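Local coordinates for protein histidine utilization repressor (Pseudomonas syringae pv. tomato, PDB 2PKH) that probably represses the histidine utilization genes by binding operator DNA when inducer is absent, this piece being its C-terminal UTRA domain, at residues Glu54-Tyr66 / Gln74-Leu86. Numbering follows the deposited sequence.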
loop_
_atom_site.group_PDB
_atom_site.type_symbol
_atom_site.label_atom_id
_atom_site.label_comp_id
_atom_site.label_asym_id
_atom_site.label_seq_id
_atom_site.Cartn_x
_atom_site.Cartn_y
_atom_site.Cartn_z
ATOM N N GLU B 54 12.574 18.957 3.211
ATOM C CA GLU B 54 12.705 18.013 2.067
ATOM C C GLU B 54 14.037 18.416 1.409
ATOM O O GLU B 54 14.110 19.526 0.887
ATOM C CB GLU B 54 11.597 18.310 1.050
ATOM C CG GLU B 54 11.754 17.659 -0.340
ATOM C CD GLU B 54 10.795 18.262 -1.429
ATOM O OE1 GLU B 54 10.401 17.560 -2.410
ATOM O OE2 GLU B 54 10.427 19.432 -1.282
ATOM N N ASP B 55 15.059 17.557 1.475
ATOM C CA ASP B 55 16.383 17.825 0.889
ATOM C C ASP B 55 16.454 16.925 -0.314
ATOM O O ASP B 55 16.467 15.707 -0.135
ATOM C CB ASP B 55 17.463 17.365 1.865
ATOM C CG ASP B 55 18.805 18.074 1.598
ATOM O OD1 ASP B 55 18.807 18.997 0.719
ATOM O OD2 ASP B 55 19.832 17.670 2.217
ATOM N N ARG B 56 16.383 17.506 -1.516
ATOM C CA ARG B 56 16.094 16.765 -2.746
ATOM C C ARG B 56 17.155 16.996 -3.775
ATOM O O ARG B 56 17.545 18.142 -4.002
ATOM C CB ARG B 56 14.715 17.213 -3.350
ATOM C CG ARG B 56 14.381 16.520 -4.712
ATOM C CD ARG B 56 12.904 16.676 -5.133
ATOM N NE ARG B 56 11.916 16.129 -4.175
ATOM C CZ ARG B 56 11.533 14.856 -4.096
ATOM N NH1 ARG B 56 12.088 13.920 -4.871
ATOM N NH2 ARG B 56 10.633 14.512 -3.169
ATOM N N PHE B 57 17.578 15.942 -4.425
ATOM C CA PHE B 57 18.551 16.061 -5.515
ATOM C C PHE B 57 17.983 15.470 -6.805
ATOM O O PHE B 57 17.253 14.457 -6.742
ATOM C CB PHE B 57 19.831 15.310 -5.104
ATOM C CG PHE B 57 20.401 15.790 -3.782
ATOM C CD1 PHE B 57 21.488 16.670 -3.737
ATOM C CD2 PHE B 57 19.790 15.382 -2.559
ATOM C CE1 PHE B 57 21.960 17.130 -2.494
ATOM C CE2 PHE B 57 20.258 15.842 -1.342
ATOM C CZ PHE B 57 21.321 16.767 -1.324
ATOM N N VAL B 58 18.359 16.069 -7.962
ATOM C CA VAL B 58 17.670 15.852 -9.240
ATOM C C VAL B 58 18.697 15.805 -10.338
ATOM O O VAL B 58 19.631 16.613 -10.416
ATOM C CB VAL B 58 16.593 16.963 -9.570
ATOM C CG1 VAL B 58 15.935 16.703 -10.898
ATOM C CG2 VAL B 58 15.539 17.163 -8.399
ATOM N N ASN B 59 18.534 14.798 -11.162
ATOM C CA ASN B 59 19.396 14.603 -12.273
ATOM C C ASN B 59 19.116 15.743 -13.233
ATOM O O ASN B 59 17.988 15.871 -13.747
ATOM C CB ASN B 59 19.080 13.283 -12.987
ATOM C CG ASN B 59 19.728 13.249 -14.344
ATOM O OD1 ASN B 59 19.036 13.364 -15.338
ATOM N ND2 ASN B 59 21.072 13.263 -14.385
ATOM N N ALA B 60 20.103 16.594 -13.369
ATOM C CA ALA B 60 20.059 17.729 -14.304
ATOM C C ALA B 60 19.653 17.377 -15.766
ATOM O O ALA B 60 19.026 18.193 -16.427
ATOM C CB ALA B 60 21.377 18.440 -14.244
ATOM N N GLN B 61 19.975 16.167 -16.259
ATOM C CA GLN B 61 19.634 15.806 -17.653
ATOM C C GLN B 61 18.163 15.543 -17.837
ATOM O O GLN B 61 17.672 15.788 -18.912
ATOM C CB GLN B 61 20.375 14.558 -18.151
ATOM C CG GLN B 61 21.817 14.462 -17.706
ATOM C CD GLN B 61 22.747 15.322 -18.513
ATOM O OE1 GLN B 61 23.107 14.989 -19.662
ATOM N NE2 GLN B 61 23.188 16.425 -17.916
ATOM N N VAL B 62 17.478 15.062 -16.776
ATOM C CA VAL B 62 16.067 14.666 -16.847
ATOM C C VAL B 62 15.161 15.862 -16.694
ATOM O O VAL B 62 14.108 15.948 -17.341
ATOM C CB VAL B 62 15.710 13.610 -15.725
ATOM C CG1 VAL B 62 14.217 13.345 -15.629
ATOM C CG2 VAL B 62 16.395 12.311 -15.979
ATOM N N ALA B 63 15.559 16.804 -15.830
ATOM C CA ALA B 63 14.721 17.949 -15.534
ATOM C C ALA B 63 15.591 19.220 -15.701
ATOM O O ALA B 63 16.000 19.881 -14.697
ATOM C CB ALA B 63 14.140 17.835 -14.123
ATOM N N PRO B 64 15.958 19.525 -16.959
ATOM C CA PRO B 64 16.888 20.625 -17.155
ATOM C C PRO B 64 16.454 21.977 -16.617
ATOM O O PRO B 64 17.314 22.841 -16.353
ATOM C CB PRO B 64 17.144 20.639 -18.674
ATOM C CG PRO B 64 16.237 19.661 -19.258
ATOM C CD PRO B 64 15.591 18.851 -18.222
ATOM N N ASP B 65 15.149 22.175 -16.432
ATOM C CA ASP B 65 14.648 23.490 -16.026
ATOM C C ASP B 65 14.237 23.542 -14.536
ATOM O O ASP B 65 13.547 24.485 -14.111
ATOM C CB ASP B 65 13.454 23.907 -16.899
ATOM C CG ASP B 65 13.844 24.074 -18.382
ATOM O OD1 ASP B 65 14.993 24.476 -18.660
ATOM O OD2 ASP B 65 13.006 23.767 -19.248
ATOM N N TYR B 66 14.672 22.539 -13.768
ATOM C CA TYR B 66 14.368 22.445 -12.352
ATOM C C TYR B 66 14.726 23.733 -11.586
ATOM O O TYR B 66 13.919 24.242 -10.812
ATOM C CB TYR B 66 15.068 21.214 -11.766
ATOM C CG TYR B 66 14.614 20.834 -10.336
ATOM C CD1 TYR B 66 13.534 20.032 -10.120
ATOM C CD2 TYR B 66 15.339 21.258 -9.241
ATOM C CE1 TYR B 66 13.123 19.686 -8.795
ATOM C CE2 TYR B 66 14.959 20.892 -7.883
ATOM C CZ TYR B 66 13.865 20.151 -7.687
ATOM O OH TYR B 66 13.551 19.756 -6.374
ATOM N N GLN B 74 4.252 25.035 -6.385
ATOM C CA GLN B 74 4.148 23.650 -6.763
ATOM C C GLN B 74 5.214 22.879 -5.935
ATOM O O GLN B 74 6.214 23.445 -5.631
ATOM C CB GLN B 74 4.468 23.575 -8.277
ATOM C CG GLN B 74 4.200 22.241 -8.962
ATOM C CD GLN B 74 4.477 22.319 -10.456
ATOM O OE1 GLN B 74 5.319 23.110 -10.923
ATOM N NE2 GLN B 74 3.757 21.534 -11.209
ATOM N N THR B 75 5.011 21.619 -5.532
ATOM C CA THR B 75 6.130 20.894 -4.914
ATOM C C THR B 75 7.075 20.387 -6.040
ATOM O O THR B 75 6.656 20.214 -7.224
ATOM C CB THR B 75 5.694 19.664 -4.127
ATOM O OG1 THR B 75 5.163 18.702 -5.036
ATOM C CG2 THR B 75 4.679 19.995 -2.991
ATOM N N PRO B 76 8.365 20.197 -5.721
ATOM C CA PRO B 76 9.301 19.525 -6.643
ATOM C C PRO B 76 8.775 18.168 -7.215
ATOM O O PRO B 76 8.839 17.915 -8.422
ATOM C CB PRO B 76 10.561 19.332 -5.801
ATOM C CG PRO B 76 10.500 20.482 -4.742
ATOM C CD PRO B 76 9.014 20.764 -4.515
ATOM N N TYR B 77 8.217 17.327 -6.352
ATOM C CA TYR B 77 7.662 16.049 -6.853
ATOM C C TYR B 77 6.569 16.250 -7.887
ATOM O O TYR B 77 6.564 15.561 -8.878
ATOM C CB TYR B 77 7.150 15.217 -5.722
ATOM C CG TYR B 77 6.928 13.795 -6.164
ATOM C CD1 TYR B 77 7.985 12.878 -6.216
ATOM C CD2 TYR B 77 5.661 13.371 -6.577
ATOM C CE1 TYR B 77 7.780 11.550 -6.630
ATOM C CE2 TYR B 77 5.454 12.074 -7.035
ATOM C CZ TYR B 77 6.514 11.159 -7.049
ATOM O OH TYR B 77 6.295 9.821 -7.446
ATOM N N ALA B 78 5.658 17.198 -7.663
ATOM C CA ALA B 78 4.584 17.436 -8.605
ATOM C C ALA B 78 5.195 17.904 -9.892
ATOM O O ALA B 78 4.840 17.410 -10.968
ATOM C CB ALA B 78 3.626 18.499 -8.072
ATOM N N TYR B 79 6.089 18.902 -9.815
ATOM C CA TYR B 79 6.791 19.363 -11.000
ATOM C C TYR B 79 7.456 18.205 -11.782
ATOM O O TYR B 79 7.195 17.987 -12.979
ATOM C CB TYR B 79 7.837 20.402 -10.643
ATOM C CG TYR B 79 8.693 20.765 -11.814
ATOM C CD1 TYR B 79 8.175 21.538 -12.843
ATOM C CD2 TYR B 79 10.031 20.350 -11.885
ATOM C CE1 TYR B 79 8.947 21.873 -13.968
ATOM C CE2 TYR B 79 10.835 20.674 -12.991
ATOM C CZ TYR B 79 10.269 21.460 -14.027
ATOM O OH TYR B 79 11.026 21.833 -15.096
ATOM N N LEU B 80 8.287 17.450 -11.083
ATOM C CA LEU B 80 9.010 16.341 -11.679
ATOM C C LEU B 80 8.082 15.293 -12.316
ATOM O O LEU B 80 8.346 14.786 -13.404
ATOM C CB LEU B 80 9.949 15.690 -10.639
ATOM C CG LEU B 80 11.219 16.456 -10.179
ATOM C CD1 LEU B 80 11.871 15.617 -9.089
ATOM C CD2 LEU B 80 12.163 16.710 -11.340
ATOM N N SER B 81 6.978 14.993 -11.666
ATOM C CA SER B 81 6.065 14.027 -12.269
ATOM C C SER B 81 5.382 14.552 -13.553
ATOM O O SER B 81 4.772 13.762 -14.308
ATOM C CB SER B 81 5.048 13.538 -11.218
ATOM O OG SER B 81 4.112 14.565 -10.987
ATOM N N GLN B 82 5.522 15.855 -13.821
ATOM C CA GLN B 82 5.082 16.488 -15.081
ATOM C C GLN B 82 6.146 16.352 -16.130
ATOM O O GLN B 82 5.867 16.330 -17.308
ATOM C CB GLN B 82 4.968 17.991 -14.914
ATOM C CG GLN B 82 3.702 18.580 -14.396
ATOM C CD GLN B 82 3.763 20.105 -14.538
ATOM O OE1 GLN B 82 3.099 20.833 -13.812
ATOM N NE2 GLN B 82 4.583 20.587 -15.480
ATOM N N VAL B 83 7.388 16.385 -15.697
ATOM C CA VAL B 83 8.531 16.432 -16.582
ATOM C C VAL B 83 8.810 15.053 -17.145
ATOM O O VAL B 83 9.236 14.915 -18.273
ATOM C CB VAL B 83 9.771 16.930 -15.796
ATOM C CG1 VAL B 83 11.056 16.446 -16.462
ATOM C CG2 VAL B 83 9.751 18.415 -15.717
ATOM N N ALA B 84 8.560 14.011 -16.344
ATOM C CA ALA B 84 8.896 12.654 -16.760
ATOM C C ALA B 84 7.961 11.682 -16.072
ATOM O O ALA B 84 7.498 11.948 -14.968
ATOM C CB ALA B 84 10.309 12.354 -16.384
ATOM N N PRO B 85 7.653 10.553 -16.723
ATOM C CA PRO B 85 6.801 9.565 -16.019
ATOM C C PRO B 85 7.527 8.836 -14.897
ATOM O O PRO B 85 8.535 8.197 -15.132
ATOM C CB PRO B 85 6.391 8.570 -17.120
ATOM C CG PRO B 85 7.336 8.785 -18.215
ATOM C CD PRO B 85 8.008 10.120 -18.088
ATOM N N LEU B 86 7.028 8.961 -13.677
ATOM C CA LEU B 86 7.732 8.418 -12.510
ATOM C C LEU B 86 7.155 7.052 -12.286
ATOM O O LEU B 86 5.973 6.931 -12.085
ATOM C CB LEU B 86 7.545 9.352 -11.301
ATOM C CG LEU B 86 8.143 10.784 -11.562
ATOM C CD1 LEU B 86 7.921 11.571 -10.355
ATOM C CD2 LEU B 86 9.665 10.789 -12.002
HETATM O O HOH W 1 8.104 17.340 -3.421
HETATM O O HOH W 2 12.812 20.381 -16.556
#
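In this UTRA domain the helix 76-83 packs on one face of the antiparallel sheet, where Pro-76 and Leu-80 meet strand 49-59 and the turn after it; the short axes of 54-59 and 76-83 run 11.2 Å apart at 18°, nearly parallel. Alternation along the strand gives the pattern: Glu-54, Arg-56 and Val-58 point toward the helix. Pro-76, in the first helical turn, is held between three side chains. Its CB lies near the plane of the Tyr-66 ring, at the phenol edge, 3.1 Å from Tyr-66 OH, which is hydrogen-bonded to Ser-40. Arg-56 CD approaches the same CB at 3.6 Å, and the Glu-54 carboxylate reaches the CG. Arg-56 bends at chi3 (-59°), which brings NE back to Glu-54 OE1 in a 2.7 Å salt bridge; the oxygen is in the guanidinium plane, while NE stands 38° out of the carboxylate plane. A water bridges Tyr-77 N to that same oxygen. One turn on, Leu-80 CD2 fits among Ala-63 CB (3.6 Å), Val-58 CG1 and Tyr-66 CD1, while Val-58 CG2 sits 3.4 Å above one face of the Tyr-66 ring. Tyr-79 CD2 comes within 3.9 Å of Tyr-66 CD1, and a second water joins Tyr-79 OH to Asp-65 N. Val-83 CG1 lies 3.2 Å from Val-62 O, and Ala-84 CB meets Val-62 CG1. Around the contact, Lys-148 of the second subunit packs on Tyr-77 and loop residue Phe-71 touches Pro-76; of the strands flanking 49-59, 36-46 brings Ile-42 against Pro-76 and 126-136 lays Ala-131 against Arg-56.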